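Nigerythrin (Desulfovibrio vulgaris subsp. vulgaris, PDB 1YUZ) shows NADH peroxidase activity in vitro and carries a hemerythrin-like diiron centre and a rubredoxin-like iron centre in each subunit of its homodimer. Local coordinates at residues B[50-53]-B[54-58]; B[127-130]-B[131-135]. All blocks are in the same frame, centred on the assembly; numbering follows the deposited sequence. Where two conformers were deposited one is given.

Interaction 1: residues B[50-53]-B[54-58]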
# COMPACT_ATOMS: atom_id res chain seq x y z
N PHE B 50 -6.30 15.13 -7.62
CA PHE B 50 -5.03 14.92 -6.93
C PHE B 50 -3.85 15.32 -7.81
O PHE B 50 -2.86 15.88 -7.33
CB PHE B 50 -4.88 13.45 -6.53
CG PHE B 50 -5.74 13.03 -5.36
CD1 PHE B 50 -5.70 11.71 -4.91
CD2 PHE B 50 -6.56 13.93 -4.69
CE1 PHE B 50 -6.46 11.30 -3.82
CE2 PHE B 50 -7.32 13.52 -3.59
CZ PHE B 50 -7.27 12.20 -3.16
N ALA B 51 -3.94 15.03 -9.11
CA ALA B 51 -2.87 15.38 -10.04
C ALA B 51 -2.70 16.89 -10.14
O ALA B 51 -1.59 17.40 -10.09
CB ALA B 51 -3.18 14.80 -11.42
N LYS B 52 -3.82 17.59 -10.27
CA LYS B 52 -3.77 19.04 -10.38
C LYS B 52 -3.15 19.64 -9.12
O LYS B 52 -2.34 20.56 -9.19
CB LYS B 52 -5.18 19.59 -10.60
CG LYS B 52 -5.24 21.10 -10.78
CD LYS B 52 -6.62 21.53 -11.26
CE LYS B 52 -6.76 23.04 -11.29
NZ LYS B 52 -6.73 23.62 -9.92
N ALA B 53 -3.53 19.11 -7.96
CA ALA B 53 -3.00 19.60 -6.70
C ALA B 53 -1.51 19.29 -6.58
O ALA B 53 -0.73 20.13 -6.13
CB ALA B 53 -3.76 18.97 -5.53
N ALA B 54 -1.11 18.09 -7.00
CA ALA B 54 0.29 17.70 -6.94
C ALA B 54 1.17 18.66 -7.74
O ALA B 54 2.24 19.07 -7.28
CB ALA B 54 0.47 16.28 -7.46
N ARG B 55 0.71 19.03 -8.93
CA ARG B 55 1.47 19.96 -9.76
C ARG B 55 1.60 21.31 -9.07
O ARG B 55 2.68 21.91 -9.07
CB ARG B 55 0.81 20.13 -11.13
CG ARG B 55 1.03 18.93 -12.04
CD ARG B 55 0.37 19.10 -13.41
NE ARG B 55 0.61 17.92 -14.24
CZ ARG B 55 1.78 17.61 -14.79
NH1 ARG B 55 2.84 18.38 -14.61
NH2 ARG B 55 1.90 16.50 -15.51
N GLU B 56 0.52 21.79 -8.48
CA GLU B 56 0.55 23.07 -7.79
C GLU B 56 1.50 23.00 -6.60
O GLU B 56 2.18 23.98 -6.27
CB GLU B 56 -0.85 23.44 -7.29
CG GLU B 56 -1.92 23.45 -8.36
CD GLU B 56 -3.29 23.76 -7.79
OE1 GLU B 56 -3.67 23.12 -6.79
OE2 GLU B 56 -3.98 24.64 -8.34
N GLN B 57 1.56 21.83 -5.97
CA GLN B 57 2.41 21.65 -4.80
C GLN B 57 3.87 21.35 -5.13
O GLN B 57 4.68 21.15 -4.24
CB GLN B 57 1.83 20.54 -3.92
CG GLN B 57 0.51 20.92 -3.25
CD GLN B 57 -0.09 19.80 -2.42
OE1 GLN B 57 0.62 19.13 -1.67
NE2 GLN B 57 -1.39 19.59 -2.55
N GLY B 58 4.19 21.33 -6.42
CA GLY B 58 5.57 21.08 -6.83
C GLY B 58 5.98 19.63 -6.98
O GLY B 58 7.18 19.34 -7.05
O HOH W 1 -5.76 21.94 -7.22
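Lys52 and Glu56 face each other across one helical turn in a weak, solvent-facing salt bridge, with NZ of Lys52 3.3 Å from OE2 of Glu56. The lysine runs extended until its last torsion (chi4 -67°), which swings NZ over toward the carboxylate. Glu56 was modelled in two conformers, so this pairing belongs to one of them. Beneath, Glu56 N donates to Lys52 O at 3.2 Å. One residue on, Ala53 O accepts Gln57 N at 2.9 Å, while CG of Gln57 lies 3.2 Å from the same oxygen. The amide of Gln57 continues past the small Ala53 methyl, its NE2 3.9 Å from that CB, and is fixed by Tyr102 O and Cys104 N. Arg55 instead reaches Glu67. On the buried side, Phe50 sets its ring edge-to-face against Phe66, and Ala51 and Ala54 are short enough to let helix 60-87 approach closely. Gly58 takes a positive phi (87°), at which a CB would jam against the preceding carbonyl. Its N bonds to Arg55 O at 3.1 Å, one of two bonds back into the last turn that, with that phi, make the Schellman motif ending helix 29-56 of the ferritin-like diiron bundle.

Interaction 2: residues B[127-130]-B[131-135]; sequences IRKA and QEEGN
Arg128 reaches forward along the helix to Glu132, and its chain shows how a long side chain can turn to meet a partner four residues on. CB starts out away from the following turn; CG is anti to the backbone N (chi1 -180°), and the bend at chi2, 63°, brings the chain round. CG then lies 3.7 Å from Glu132 OE2. CD passes between that oxygen and OE1 of Gln131, 4.0 Å away. NE makes the main bond, 2.8 Å to Glu132 OE2, and NH2 adds a weak one to the same atom. The oxygen sits at the edge of the guanidinium, in its plane, yet the donor comes from above the carboxylate, the two planes being 75° apart. Arg128 was modelled in two conformers, and these contacts belong to one of them. Water 2 joins the other oxygen, Glu132 OE1, to Lys129 NZ, whose salt bridge to Glu133 OE2 is long, at 3.7 Å. The helix closes in a Schellman motif: Gly134 readily adopts its positive phi, and Asn135 N returns to Ala130 O at 2.8 Å. Asn135 then N-caps helix 136-161 through Ala138 N. Ile127 and Ala130, apolar and buried, pack on that helix against Phe142 and Val139, while Glu133 bonds to Thr29 at the start of helix 29-56.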
# COMPACT_ATOMS: atom_id res chain seq x y z
N ILE B 127 -15.97 -10.36 -8.63
CA ILE B 127 -15.44 -11.48 -9.39
C ILE B 127 -16.12 -12.76 -8.92
O ILE B 127 -16.56 -13.57 -9.73
CB ILE B 127 -13.91 -11.62 -9.19
CG1 ILE B 127 -13.20 -10.44 -9.86
CG2 ILE B 127 -13.42 -12.95 -9.76
CD1 ILE B 127 -11.73 -10.34 -9.52
N ARG B 128 -16.21 -12.94 -7.61
CA ARG B 128 -16.85 -14.12 -7.05
C ARG B 128 -18.29 -14.25 -7.52
O ARG B 128 -18.73 -15.33 -7.91
CB ARG B 128 -16.80 -14.08 -5.52
CG ARG B 128 -17.44 -15.29 -4.87
CD ARG B 128 -16.69 -16.57 -5.22
NE ARG B 128 -17.46 -17.76 -4.85
CZ ARG B 128 -17.00 -19.00 -4.91
NH1 ARG B 128 -15.76 -19.24 -5.32
NH2 ARG B 128 -17.78 -20.01 -4.55
N LYS B 129 -19.03 -13.14 -7.48
CA LYS B 129 -20.43 -13.16 -7.90
C LYS B 129 -20.52 -13.52 -9.38
O LYS B 129 -21.39 -14.30 -9.78
CB LYS B 129 -21.09 -11.80 -7.65
CG LYS B 129 -22.55 -11.73 -8.07
CD LYS B 129 -23.44 -12.61 -7.21
CE LYS B 129 -24.91 -12.43 -7.56
NZ LYS B 129 -25.80 -13.20 -6.65
N ALA B 130 -19.63 -12.96 -10.20
CA ALA B 130 -19.62 -13.25 -11.63
C ALA B 130 -19.34 -14.73 -11.85
O ALA B 130 -19.92 -15.36 -12.74
CB ALA B 130 -18.58 -12.39 -12.34
N GLN B 131 -18.44 -15.29 -11.04
CA GLN B 131 -18.12 -16.71 -11.15
C GLN B 131 -19.33 -17.55 -10.80
O GLN B 131 -19.67 -18.50 -11.51
CB GLN B 131 -16.99 -17.07 -10.19
CG GLN B 131 -15.61 -16.63 -10.62
CD GLN B 131 -14.56 -17.03 -9.62
OE1 GLN B 131 -14.48 -16.47 -8.53
NE2 GLN B 131 -13.74 -18.01 -9.99
N GLU B 132 -19.99 -17.20 -9.70
CA GLU B 132 -21.16 -17.95 -9.26
C GLU B 132 -22.32 -17.85 -10.24
O GLU B 132 -23.18 -18.74 -10.27
CB GLU B 132 -21.57 -17.47 -7.86
CG GLU B 132 -20.44 -17.60 -6.83
CD GLU B 132 -20.85 -17.22 -5.42
OE1 GLU B 132 -21.76 -16.38 -5.27
OE2 GLU B 132 -20.24 -17.74 -4.46
N GLU B 133 -22.35 -16.79 -11.05
CA GLU B 133 -23.41 -16.60 -12.04
C GLU B 133 -22.98 -17.02 -13.44
O GLU B 133 -23.72 -16.85 -14.40
CB GLU B 133 -23.86 -15.13 -12.08
CG GLU B 133 -24.39 -14.58 -10.77
CD GLU B 133 -25.10 -13.24 -10.93
OE1 GLU B 133 -24.60 -12.38 -11.68
OE2 GLU B 133 -26.16 -13.05 -10.30
N GLY B 134 -21.77 -17.56 -13.55
CA GLY B 134 -21.27 -18.01 -14.84
C GLY B 134 -21.02 -16.93 -15.87
O GLY B 134 -21.03 -17.20 -17.07
N ASN B 135 -20.78 -15.70 -15.42
CA ASN B 135 -20.52 -14.61 -16.35
C ASN B 135 -19.01 -14.48 -16.55
O ASN B 135 -18.36 -13.65 -15.91
CB ASN B 135 -21.09 -13.30 -15.81
CG ASN B 135 -21.18 -12.22 -16.87
OD1 ASN B 135 -20.26 -12.05 -17.67
ND2 ASN B 135 -22.29 -11.49 -16.87
O HOH W 2 -24.25 -15.21 -5.75

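Interactions 1 and 2 are both helix C-terminal ends closed by a glycine in a Schellman motif, one on helix 29-56 and the other on helix 104-132. They lie on opposite sides of the chain's centre, about 39 Å apart between centres and about 23 Å between nearest atoms. The diiron site lies between them. The Phe50 side chain of interaction 1 is about 11 Å from the iron(II) ion of that site, and the Ile127 side chain of interaction 2 about 12 Å from its iron(III) ion. The same two helices carry ligands: Glu40 on 29-56, Glu115 and Glu118 on 104-132. Neither contact coordinates metal itself.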